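Local coordinates for protein putative polyprenyl synthetase (Streptomyces coelicolor, PDB 3NF2) that probably catalyses the magnesium-dependent joining of isoprenoid diphosphate units into longer prenyl chains, as in other FPP/GGPP synthases, at residues Pro59-Leu64 with Thr333-Phe338; Val81-Val86 with Ala189-Ile194; Leu128-Leu133 with Arg146-Ala151. One frame throughout, in Å; residues are numbered along the deposited sequence.

Interaction 1 of 3, residues Pro59-Leu64 with Thr333-Phe338; sequences PALAVL and TALADF
Leu335 carries the contact from helix 326-339, and its branch methyl CD1 meets two leucines of helix 57-67. The interaction across the segments is purely apolar. Leu335 CD1 lies 3.7 Å from Leu61 CD1, with the two side chains sliding past each other in opposite directions. The same methyl is 3.7 Å from Leu64 CD2, but here the approach is tip to tip, each side chain reaching out toward the other helix. Leu335 can serve both because chi1 of -77° sets CG anti to the carbonyl carbon and beside the backbone N, while chi2 of 164° extends the branch across the gap. Ala60 CB, at 4.7 Å from Leu335 CD2, lies just beyond contact, its short side chain pointing toward the other helix.

The backbones stay well apart, the closest CA atoms being those of Leu61 and Leu335 at 8.2 Å, a spacing that leucine is long enough to bridge from both sides. All three leucines are buried, and as hydrocarbon they bring no side-chain polar atom that would need a partner.

Polar bonding belongs to the other flank of helix 326-339. There Thr333 OG1 bonds to Arg329 O within its own helix, and Asp337 OD1 bonds to His312 NE2 of helix 300-319.

Helix 5-25 adjoins both halves of the contact, Leu8 touching Leu64 and Leu9 touching Leu335. Helix 57-67 meanwhile rests on helix 77-98 through Ala62 and on helix 173-198 through Leu61, so the contact joins the C-terminal helix to the interior of the largely helical fold.

Interaction 2 of 3, residues Val81-Val86 with Ala189-Ile194; sequences VAVELV and ACASSI
Val83 meets Cys190, Ala191 and Ile194, four side chains without a ring, amide or carboxylate among them, so nothing stacks across this contact. The one flat group to note nearby is a peptide of helix 173-198: the Ala189 carbonyl accepts Ser193 OG at 3.2 Å, with the donor tilted 25° from the carbonyl plane. This bond stays inside segment 189-194 and folds a buried serine hydroxyl back onto its own helix, on the side turned from Val83.

The contact turns on the fork of Val83. With chi1 at 163°, CG1 stands anti to the backbone N and CG2 beside it, and the two methyls divide the work. CG1 goes to Ala191 CB at 4.2 Å. CG2 lies 4.1 Å from Cys190 SG and 4.1 Å from Ala191 CA, while Ile194 CG2 is farther from it at 4.4 Å. Alanine suits its place because a single methyl lets Val83 come down to the helix backbone. Cys190 adds a compact, polarisable sulfur, and beta-branched Ile194, one turn after Cys190, supplies its CG2 methyl.

The helices run nearly antiparallel, at 167°, with their axes 10.2 Å apart. Their neighbours include helix 139-165, whose Ala151 touches Cys190, and helix 57-67, whose Arg58 touches both Val83 and Ala191 and pairs with Glu84 in a salt bridge.

Helix 77-98 ends in the sequence DDLMD, which matches the first aspartate-rich, magnesium-binding motif of the family. The chemistry of this contact is dispersive: small, buried, largely nonpolar groups hold the helices by shape and the exclusion of water.

Interaction 3 of 3, residues Leu128-Leu133 with Arg146-Ala151; sequences LANEVL and RRLTKA
Leu148 reaches from helix 139-165 into a group formed by Ala129, Asn130 and Leu133 of helix 115-134. Toward that helix it works through one methyl, CD2: chi1 of -167° turns CG anti to the backbone N, and chi2 then sets which methyl leads.

The apolar part pairs that methyl with Ala129 CB at 4.0 Å and with Leu133 CD1 at 4.0 Å. Alanine is short enough to admit the leucine tip, while Leu133, one turn later, flanks it with a longer chain. The polar neighbour is Asn130, whose OD1 lies 3.6 Å from Leu148 CD2; this is van der Waals contact, the two side chains crossing obliquely.

Arg147 of segment 146-151 leads away to helix 203-230, with salt bridges to Glu203, Asp207 and Glu210.

The two helices follow each other in the chain as a nearly antiparallel hairpin, their axes 10.7 Å apart at 161°. Leu85 and Val86 of helix 77-98 pack on Ala129, and Ile194 of helix 173-198 on Leu133. Close by runs the dimer interface: Asn130 packs on Asn130 of the second subunit, and Glu131 forms a salt bridge with Arg153 of that subunit.

How the interactions relate
From the N terminus, the chain lays down 59-64, then 81-86, then 128-133. The partners come in reverse order: 146-151 closes the short loop of interaction 3, 189-194 closes interaction 2, and 333-338 closes interaction 1. The three loops are therefore fully nested and none cross. Interaction 2 is the spatial middle term. It touches interaction 1, where Ala62 CB lies 4.0 Å from Ile194 CG2, and interaction 3, where Ala82 O lies 3.5 Å from Ala129 CB. Interactions 1 and 3 do not touch, their centres being about 20 Å apart. Together they link the C-terminal helix, through the core helices, to the hairpin beside the subunit interface.

Interaction 1 of 3, residues Pro59-Leu64 with Thr333-Phe338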
ATOM      1  N   PRO A  59      19.284   0.390  -7.997  1.00 45.34           N
ATOM      2  CA  PRO A  59      19.620   1.792  -8.279  1.00 45.68           C
ATOM      3  C   PRO A  59      20.626   1.969  -9.426  1.00 50.65           C
ATOM      4  O   PRO A  59      20.405   2.813 -10.311  1.00 51.25           O
ATOM      5  CB  PRO A  59      20.212   2.303  -6.956  1.00 49.48           C
ATOM      6  CG  PRO A  59      20.341   1.122  -6.062  1.00 50.50           C
ATOM      7  CD  PRO A  59      19.420   0.078  -6.559  1.00 44.51           C
ATOM      8  N   ALA A  60      21.693   1.167  -9.419  1.00 45.81           N
ATOM      9  CA  ALA A  60      22.682   1.175 -10.506  1.00 54.53           C
ATOM     10  C   ALA A  60      22.013   0.970 -11.860  1.00 51.68           C
ATOM     11  O   ALA A  60      22.353   1.627 -12.826  1.00 57.29           O
ATOM     12  CB  ALA A  60      23.755   0.103 -10.280  1.00 49.64           C
ATOM     13  N   LEU A  61      21.040   0.070 -11.898  1.00 53.00           N
ATOM     14  CA  LEU A  61      20.321  -0.266 -13.111  1.00 53.46           C
ATOM     15  C   LEU A  61      19.501   0.922 -13.605  1.00 56.10           C
ATOM     16  O   LEU A  61      19.528   1.244 -14.790  1.00 55.38           O
ATOM     17  CB  LEU A  61      19.419  -1.468 -12.826  1.00 53.56           C
ATOM     18  CG  LEU A  61      19.308  -2.694 -13.731  1.00 52.85           C
ATOM     19  CD1 LEU A  61      20.426  -2.812 -14.742  1.00 57.76           C
ATOM     20  CD2 LEU A  61      19.263  -3.936 -12.855  1.00 52.30           C
ATOM     21  N   ALA A  62      18.793   1.582 -12.689  1.00 60.12           N
ATOM     22  CA  ALA A  62      17.912   2.703 -13.044  1.00 58.89           C
ATOM     23  C   ALA A  62      18.651   3.931 -13.573  1.00 56.41           C
ATOM     24  O   ALA A  62      18.151   4.606 -14.478  1.00 52.60           O
ATOM     25  CB  ALA A  62      17.022   3.079 -11.874  1.00 58.93           C
ATOM     26  N   VAL A  63      19.827   4.218 -13.013  1.00 56.32           N
ATOM     27  CA  VAL A  63      20.633   5.339 -13.509  1.00 58.03           C
ATOM     28  C   VAL A  63      21.234   4.992 -14.867  1.00 61.72           C
ATOM     29  O   VAL A  63      21.280   5.846 -15.752  1.00 64.48           O
ATOM     30  CB  VAL A  63      21.698   5.880 -12.486  1.00 59.25           C
ATOM     31  CG1 VAL A  63      21.016   6.449 -11.248  1.00 55.49           C
ATOM     32  CG2 VAL A  63      22.719   4.827 -12.081  1.00 60.61           C
ATOM     33  N   LEU A  64      21.644   3.730 -15.033  1.00 62.09           N
ATOM     34  CA  LEU A  64      22.054   3.189 -16.332  1.00 61.98           C
ATOM     35  C   LEU A  64      20.950   3.291 -17.384  1.00 59.67           C
ATOM     36  O   LEU A  64      21.215   3.635 -18.535  1.00 60.01           O
ATOM     37  CB  LEU A  64      22.473   1.723 -16.201  1.00 63.40           C
ATOM     38  CG  LEU A  64      23.933   1.320 -16.378  1.00 66.88           C
ATOM     39  CD1 LEU A  64      24.724   1.531 -15.103  1.00 72.57           C
ATOM     40  CD2 LEU A  64      23.981  -0.136 -16.787  1.00 61.93           C
ATOM     41  N   THR A 333      25.537  -5.264 -19.793  1.00 60.80           N
ATOM     42  CA  THR A 333      26.099  -6.605 -19.949  1.00 58.88           C
ATOM     43  C   THR A 333      26.925  -7.042 -18.729  1.00 57.54           C
ATOM     44  O   THR A 333      26.843  -8.193 -18.309  1.00 65.50           O
ATOM     45  CB  THR A 333      26.921  -6.688 -21.268  1.00 62.55           C
ATOM     46  OG1 THR A 333      26.022  -6.668 -22.392  1.00 56.05           O
ATOM     47  CG2 THR A 333      27.811  -7.946 -21.335  1.00 59.35           C
ATOM     48  N   ALA A 334      27.677  -6.119 -18.140  1.00 52.83           N
ATOM     49  CA  ALA A 334      28.550  -6.442 -17.013  1.00 58.13           C
ATOM     50  C   ALA A 334      27.804  -6.663 -15.697  1.00 62.63           C
ATOM     51  O   ALA A 334      28.264  -7.430 -14.845  1.00 67.63           O
ATOM     52  CB  ALA A 334      29.622  -5.374 -16.843  1.00 57.98           C
ATOM     53  N   LEU A 335      26.674  -5.979 -15.524  1.00 64.03           N
ATOM     54  CA  LEU A 335      25.810  -6.198 -14.361  1.00 63.25           C
ATOM     55  C   LEU A 335      25.218  -7.598 -14.409  1.00 63.51           C
ATOM     56  O   LEU A 335      25.166  -8.295 -13.391  1.00 61.37           O
ATOM     57  CB  LEU A 335      24.695  -5.155 -14.298  1.00 62.78           C
ATOM     58  CG  LEU A 335      25.106  -3.768 -13.797  1.00 65.82           C
ATOM     59  CD1 LEU A 335      24.044  -2.754 -14.136  1.00 65.42           C
ATOM     60  CD2 LEU A 335      25.395  -3.760 -12.297  1.00 59.99           C
ATOM     61  N   ALA A 336      24.808  -8.002 -15.612  1.00 64.92           N
ATOM     62  CA  ALA A 336      24.272  -9.334 -15.868  1.00 64.85           C
ATOM     63  C   ALA A 336      25.247 -10.454 -15.502  1.00 68.45           C
ATOM     64  O   ALA A 336      24.830 -11.495 -14.995  1.00 73.86           O
ATOM     65  CB  ALA A 336      23.815  -9.459 -17.314  1.00 58.58           C
ATOM     66  N   ASP A 337      26.538 -10.235 -15.734  1.00 68.34           N
ATOM     67  CA  ASP A 337      27.548 -11.207 -15.329  1.00 70.15           C
ATOM     68  C   ASP A 337      27.785 -11.181 -13.821  1.00 69.73           C
ATOM     69  O   ASP A 337      28.051 -12.222 -13.228  1.00 70.07           O
ATOM     70  CB  ASP A 337      28.865 -11.005 -16.088  1.00 70.01           C
ATOM     71  CG  ASP A 337      28.675 -10.927 -17.603  1.00 74.95           C
ATOM     72  OD1 ASP A 337      27.566 -11.218 -18.109  1.00 67.25           O
ATOM     73  OD2 ASP A 337      29.649 -10.563 -18.295  1.00 85.09           O
ATOM     74  N   PHE A 338      27.686  -9.999 -13.205  1.00 72.15           N
ATOM     75  CA  PHE A 338      27.850  -9.867 -11.747  1.00 77.94           C
ATOM     76  C   PHE A 338      26.755 -10.616 -10.993  1.00 77.94           C
ATOM     77  O   PHE A 338      26.991 -11.171  -9.915  1.00 74.37           O
ATOM     78  CB  PHE A 338      27.868  -8.395 -11.302  1.00 78.93           C
ATOM     79  CG  PHE A 338      27.928  -8.213  -9.797  1.00 85.93           C
ATOM     80  CD1 PHE A 338      26.770  -7.956  -9.059  1.00 86.51           C
ATOM     81  CD2 PHE A 338      29.140  -8.318  -9.117  1.00 91.32           C
ATOM     82  CE1 PHE A 338      26.819  -7.801  -7.671  1.00 88.23           C
ATOM     83  CE2 PHE A 338      29.200  -8.158  -7.727  1.00 91.58           C
ATOM     84  CZ  PHE A 338      28.037  -7.902  -7.004  1.00 91.15           C
TER

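Interaction 2 of 3, residues Val81-Val86 with Ala189-Ile194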
ATOM      1  N   VAL A  81      14.847   5.765  -6.786  1.00 43.74           N
ATOM      2  CA  VAL A  81      14.319   6.042  -5.455  1.00 42.34           C
ATOM      3  C   VAL A  81      12.948   5.364  -5.311  1.00 41.58           C
ATOM      4  O   VAL A  81      12.698   4.649  -4.340  1.00 38.18           O
ATOM      5  CB  VAL A  81      14.290   7.586  -5.165  1.00 44.97           C
ATOM      6  CG1 VAL A  81      13.433   7.935  -3.949  1.00 39.02           C
ATOM      7  CG2 VAL A  81      15.700   8.108  -4.953  1.00 37.94           C
ATOM      8  N   ALA A  82      12.100   5.542  -6.314  1.00 34.59           N
ATOM      9  CA  ALA A  82      10.782   4.923  -6.338  1.00 41.29           C
ATOM     10  C   ALA A  82      10.849   3.387  -6.270  1.00 46.71           C
ATOM     11  O   ALA A  82      10.060   2.764  -5.543  1.00 48.60           O
ATOM     12  CB  ALA A  82      10.018   5.373  -7.569  1.00 35.88           C
ATOM     13  N   VAL A  83      11.796   2.799  -7.013  1.00 43.58           N
ATOM     14  CA  VAL A  83      12.024   1.352  -7.018  1.00 37.06           C
ATOM     15  C   VAL A  83      12.462   0.855  -5.631  1.00 45.62           C
ATOM     16  O   VAL A  83      11.973  -0.173  -5.143  1.00 46.64           O
ATOM     17  CB  VAL A  83      13.055   0.933  -8.107  1.00 38.03           C
ATOM     18  CG1 VAL A  83      13.597  -0.456  -7.851  1.00 30.55           C
ATOM     19  CG2 VAL A  83      12.415   0.943  -9.486  1.00 40.97           C
ATOM     20  N   GLU A  84      13.357   1.601  -4.992  1.00 42.21           N
ATOM     21  CA  GLU A  84      13.834   1.242  -3.667  1.00 40.82           C
ATOM     22  C   GLU A  84      12.743   1.345  -2.613  1.00 43.42           C
ATOM     23  O   GLU A  84      12.699   0.546  -1.676  1.00 42.57           O
ATOM     24  CB  GLU A  84      15.010   2.124  -3.271  1.00 42.01           C
ATOM     25  CG  GLU A  84      16.316   1.780  -3.966  1.00 49.00           C
ATOM     26  CD  GLU A  84      16.566   0.288  -4.042  1.00 52.11           C
ATOM     27  OE1 GLU A  84      16.328  -0.286  -5.127  1.00 40.76           O
ATOM     28  OE2 GLU A  84      16.986  -0.303  -3.022  1.00 50.27           O
ATOM     29  N   LEU A  85      11.875   2.343  -2.775  1.00 44.27           N
ATOM     30  CA  LEU A  85      10.772   2.579  -1.857  1.00 47.33           C
ATOM     31  C   LEU A  85       9.738   1.460  -1.923  1.00 46.33           C
ATOM     32  O   LEU A  85       9.325   0.941  -0.880  1.00 48.24           O
ATOM     33  CB  LEU A  85      10.130   3.948  -2.119  1.00 45.36           C
ATOM     34  CG  LEU A  85      10.912   5.156  -1.592  1.00 40.64           C
ATOM     35  CD1 LEU A  85      10.356   6.467  -2.163  1.00 31.05           C
ATOM     36  CD2 LEU A  85      10.951   5.204  -0.064  1.00 30.19           C
ATOM     37  N   VAL A  86       9.352   1.085  -3.148  1.00 45.93           N
ATOM     38  CA  VAL A  86       8.418  -0.021  -3.389  1.00 42.54           C
ATOM     39  C   VAL A  86       9.009  -1.327  -2.879  1.00 44.42           C
ATOM     40  O   VAL A  86       8.313  -2.119  -2.216  1.00 42.83           O
ATOM     41  CB  VAL A  86       8.040  -0.157  -4.888  1.00 43.47           C
ATOM     42  CG1 VAL A  86       7.326  -1.467  -5.155  1.00 38.92           C
ATOM     43  CG2 VAL A  86       7.134   0.978  -5.311  1.00 37.84           C
ATOM     44  N   ALA A 189      12.914  -5.667 -13.816  1.00 44.48           N
ATOM     45  CA  ALA A 189      12.414  -5.249 -15.120  1.00 44.19           C
ATOM     46  C   ALA A 189      12.093  -3.768 -15.095  1.00 48.53           C
ATOM     47  O   ALA A 189      12.443  -3.033 -16.022  1.00 48.40           O
ATOM     48  CB  ALA A 189      11.173  -6.036 -15.479  1.00 41.18           C
ATOM     49  N   CYS A 190      11.430  -3.346 -14.018  1.00 47.95           N
ATOM     50  CA  CYS A 190      11.084  -1.958 -13.814  1.00 47.24           C
ATOM     51  C   CYS A 190      12.330  -1.102 -13.624  1.00 43.19           C
ATOM     52  O   CYS A 190      12.452  -0.058 -14.245  1.00 49.50           O
ATOM     53  CB  CYS A 190      10.142  -1.786 -12.621  1.00 47.96           C
ATOM     54  SG  CYS A 190       9.646  -0.061 -12.383  1.00 46.19           S
ATOM     55  N   ALA A 191      13.253  -1.552 -12.784  1.00 43.19           N
ATOM     56  CA  ALA A 191      14.502  -0.825 -12.565  1.00 48.05           C
ATOM     57  C   ALA A 191      15.309  -0.661 -13.855  1.00 52.66           C
ATOM     58  O   ALA A 191      15.918   0.383 -14.079  1.00 54.64           O
ATOM     59  CB  ALA A 191      15.337  -1.513 -11.511  1.00 49.66           C
ATOM     60  N   SER A 192      15.283  -1.694 -14.702  1.00 51.55           N
ATOM     61  CA  SER A 192      16.002  -1.699 -15.971  1.00 48.78           C
ATOM     62  C   SER A 192      15.419  -0.757 -17.015  1.00 46.52           C
ATOM     63  O   SER A 192      16.132  -0.337 -17.922  1.00 40.49           O
ATOM     64  CB  SER A 192      16.068  -3.117 -16.557  1.00 48.29           C
ATOM     65  OG  SER A 192      16.933  -3.937 -15.789  1.00 45.81           O
ATOM     66  N   SER A 193      14.135  -0.437 -16.897  1.00 42.61           N
ATOM     67  CA  SER A 193      13.462   0.362 -17.922  1.00 49.56           C
ATOM     68  C   SER A 193      12.996   1.758 -17.475  1.00 53.61           C
ATOM     69  O   SER A 193      12.629   2.580 -18.318  1.00 57.31           O
ATOM     70  CB  SER A 193      12.283  -0.412 -18.515  1.00 48.85           C
ATOM     71  OG  SER A 193      11.229  -0.553 -17.577  1.00 55.71           O
ATOM     72  N   ILE A 194      13.015   2.030 -16.171  1.00 50.60           N
ATOM     73  CA  ILE A 194      12.402   3.255 -15.639  1.00 50.15           C
ATOM     74  C   ILE A 194      13.179   4.563 -15.952  1.00 50.88           C
ATOM     75  O   ILE A 194      12.570   5.574 -16.328  1.00 53.19           O
ATOM     76  CB  ILE A 194      12.032   3.122 -14.123  1.00 48.28           C
ATOM     77  CG1 ILE A 194      11.001   4.181 -13.720  1.00 48.40           C
ATOM     78  CG2 ILE A 194      13.287   3.090 -13.210  1.00 43.26           C
ATOM     79  CD1 ILE A 194      10.462   4.021 -12.304  1.00 54.40           C
TER

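Interaction 3 of 3, residues Leu128-Leu133 with Arg146-Ala151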
ATOM      1  N   LEU A 128       4.726   7.219  -1.175  1.00 38.42           N
ATOM      2  CA  LEU A 128       5.847   8.129  -1.442  1.00 46.67           C
ATOM      3  C   LEU A 128       6.549   7.852  -2.778  1.00 47.10           C
ATOM      4  O   LEU A 128       7.073   8.770  -3.414  1.00 51.13           O
ATOM      5  CB  LEU A 128       6.862   8.086  -0.284  1.00 41.81           C
ATOM      6  CG  LEU A 128       8.011   9.096  -0.274  1.00 34.83           C
ATOM      7  CD1 LEU A 128       7.540  10.576  -0.304  1.00 33.50           C
ATOM      8  CD2 LEU A 128       8.892   8.848   0.918  1.00 41.97           C
ATOM      9  N   ALA A 129       6.557   6.585  -3.187  1.00 47.30           N
ATOM     10  CA  ALA A 129       7.228   6.156  -4.408  1.00 42.17           C
ATOM     11  C   ALA A 129       6.532   6.739  -5.606  1.00 43.09           C
ATOM     12  O   ALA A 129       7.181   7.247  -6.523  1.00 43.69           O
ATOM     13  CB  ALA A 129       7.259   4.630  -4.503  1.00 42.82           C
ATOM     14  N   ASN A 130       5.205   6.664  -5.584  1.00 41.29           N
ATOM     15  CA  ASN A 130       4.369   7.260  -6.618  1.00 48.40           C
ATOM     16  C   ASN A 130       4.507   8.777  -6.650  1.00 50.50           C
ATOM     17  O   ASN A 130       4.492   9.379  -7.722  1.00 54.02           O
ATOM     18  CB  ASN A 130       2.900   6.877  -6.405  1.00 49.14           C
ATOM     19  CG  ASN A 130       2.645   5.410  -6.641  1.00 44.22           C
ATOM     20  OD1 ASN A 130       3.174   4.821  -7.571  1.00 46.22           O
ATOM     21  ND2 ASN A 130       1.821   4.814  -5.800  1.00 60.77           N
ATOM     22  N   GLU A 131       4.653   9.376  -5.469  1.00 51.28           N
ATOM     23  CA  GLU A 131       4.845  10.814  -5.330  1.00 51.94           C
ATOM     24  C   GLU A 131       6.166  11.246  -5.949  1.00 48.43           C
ATOM     25  O   GLU A 131       6.209  12.215  -6.693  1.00 44.57           O
ATOM     26  CB  GLU A 131       4.823  11.218  -3.855  1.00 53.38           C
ATOM     27  CG  GLU A 131       4.790  12.715  -3.602  1.00 60.28           C
ATOM     28  CD  GLU A 131       3.377  13.276  -3.629  1.00 77.70           C
ATOM     29  OE1 GLU A 131       2.848  13.526  -4.738  1.00 78.12           O
ATOM     30  OE2 GLU A 131       2.795  13.474  -2.537  1.00 80.55           O
ATOM     31  N   VAL A 132       7.233  10.513  -5.642  1.00 43.19           N
ATOM     32  CA  VAL A 132       8.579  10.844  -6.101  1.00 43.76           C
ATOM     33  C   VAL A 132       8.665  10.929  -7.632  1.00 48.12           C
ATOM     34  O   VAL A 132       9.435  11.722  -8.176  1.00 49.99           O
ATOM     35  CB  VAL A 132       9.624   9.874  -5.475  1.00 40.81           C
ATOM     36  CG1 VAL A 132      10.854   9.665  -6.364  1.00 43.27           C
ATOM     37  CG2 VAL A 132      10.040  10.381  -4.106  1.00 45.69           C
ATOM     38  N   LEU A 133       7.837  10.143  -8.313  1.00 49.97           N
ATOM     39  CA  LEU A 133       7.759  10.189  -9.767  1.00 53.75           C
ATOM     40  C   LEU A 133       6.794  11.259 -10.270  1.00 51.99           C
ATOM     41  O   LEU A 133       7.168  12.077 -11.099  1.00 53.05           O
ATOM     42  CB  LEU A 133       7.384   8.816 -10.341  1.00 52.23           C
ATOM     43  CG  LEU A 133       8.419   7.707 -10.121  1.00 54.87           C
ATOM     44  CD1 LEU A 133       7.841   6.350 -10.502  1.00 45.77           C
ATOM     45  CD2 LEU A 133       9.713   7.995 -10.894  1.00 55.98           C
ATOM     46  N   ARG A 146       3.383   4.243 -14.372  1.00 45.79           N
ATOM     47  CA  ARG A 146       2.671   3.116 -14.992  1.00 47.40           C
ATOM     48  C   ARG A 146       3.490   1.826 -14.894  1.00 50.89           C
ATOM     49  O   ARG A 146       2.951   0.759 -14.595  1.00 54.19           O
ATOM     50  CB  ARG A 146       2.378   3.449 -16.462  1.00 50.05           C
ATOM     51  CG  ARG A 146       1.808   2.327 -17.320  1.00 50.60           C
ATOM     52  CD  ARG A 146       0.357   2.576 -17.643  1.00 53.55           C
ATOM     53  NE  ARG A 146      -0.287   1.409 -18.245  1.00 68.06           N
ATOM     54  CZ  ARG A 146      -0.563   1.275 -19.541  1.00 73.71           C
ATOM     55  NH1 ARG A 146      -0.243   2.237 -20.400  1.00 74.93           N
ATOM     56  NH2 ARG A 146      -1.160   0.172 -19.978  1.00 68.86           N
ATOM     57  N   ARG A 147       4.795   1.951 -15.131  1.00 47.98           N
ATOM     58  CA  ARG A 147       5.733   0.839 -15.062  1.00 51.05           C
ATOM     59  C   ARG A 147       5.936   0.388 -13.627  1.00 50.09           C
ATOM     60  O   ARG A 147       6.108  -0.800 -13.368  1.00 51.67           O
ATOM     61  CB  ARG A 147       7.098   1.245 -15.632  1.00 53.34           C
ATOM     62  CG  ARG A 147       7.081   1.777 -17.053  1.00 59.44           C
ATOM     63  CD  ARG A 147       7.094   0.670 -18.064  1.00 69.08           C
ATOM     64  NE  ARG A 147       6.805   1.168 -19.403  1.00 71.15           N
ATOM     65  CZ  ARG A 147       6.973   0.459 -20.514  1.00 67.52           C
ATOM     66  NH1 ARG A 147       7.446  -0.780 -20.444  1.00 58.53           N
ATOM     67  NH2 ARG A 147       6.677   0.993 -21.693  1.00 70.93           N
ATOM     68  N   LEU A 148       5.941   1.350 -12.704  1.00 49.80           N
ATOM     69  CA  LEU A 148       6.118   1.067 -11.282  1.00 48.04           C
ATOM     70  C   LEU A 148       4.916   0.299 -10.762  1.00 45.31           C
ATOM     71  O   LEU A 148       5.068  -0.644  -9.989  1.00 45.33           O
ATOM     72  CB  LEU A 148       6.289   2.367 -10.493  1.00 52.94           C
ATOM     73  CG  LEU A 148       6.796   2.241  -9.047  1.00 45.94           C
ATOM     74  CD1 LEU A 148       8.306   2.031  -8.999  1.00 47.05           C
ATOM     75  CD2 LEU A 148       6.397   3.449  -8.239  1.00 39.20           C
ATOM     76  N   THR A 149       3.732   0.706 -11.218  1.00 39.58           N
ATOM     77  CA  THR A 149       2.470   0.092 -10.824  1.00 41.31           C
ATOM     78  C   THR A 149       2.376  -1.371 -11.268  1.00 41.44           C
ATOM     79  O   THR A 149       1.937  -2.215 -10.501  1.00 44.52           O
ATOM     80  CB  THR A 149       1.268   0.904 -11.362  1.00 39.19           C
ATOM     81  OG1 THR A 149       1.409   2.266 -10.944  1.00 42.87           O
ATOM     82  CG2 THR A 149      -0.087   0.336 -10.844  1.00 33.35           C
ATOM     83  N   LYS A 150       2.805  -1.655 -12.493  1.00 40.86           N
ATOM     84  CA  LYS A 150       2.818  -3.008 -13.027  1.00 39.69           C
ATOM     85  C   LYS A 150       3.701  -3.902 -12.154  1.00 43.42           C
ATOM     86  O   LYS A 150       3.292  -5.006 -11.777  1.00 40.89           O
ATOM     87  CB  LYS A 150       3.303  -3.005 -14.483  1.00 45.96           C
ATOM     88  CG  LYS A 150       3.450  -4.402 -15.104  1.00 58.60           C
ATOM     89  CD  LYS A 150       3.903  -4.354 -16.557  1.00 66.38           C
ATOM     90  CE  LYS A 150       4.072  -5.763 -17.118  1.00 69.29           C
ATOM     91  NZ  LYS A 150       3.926  -5.789 -18.597  1.00 70.88           N
ATOM     92  N   ALA A 151       4.884  -3.392 -11.805  1.00 38.10           N
ATOM     93  CA  ALA A 151       5.847  -4.124 -10.991  1.00 41.13           C
ATOM     94  C   ALA A 151       5.356  -4.338  -9.564  1.00 44.25           C
ATOM     95  O   ALA A 151       5.653  -5.363  -8.945  1.00 47.11           O
ATOM     96  CB  ALA A 151       7.162  -3.396 -10.967  1.00 33.57           C
TER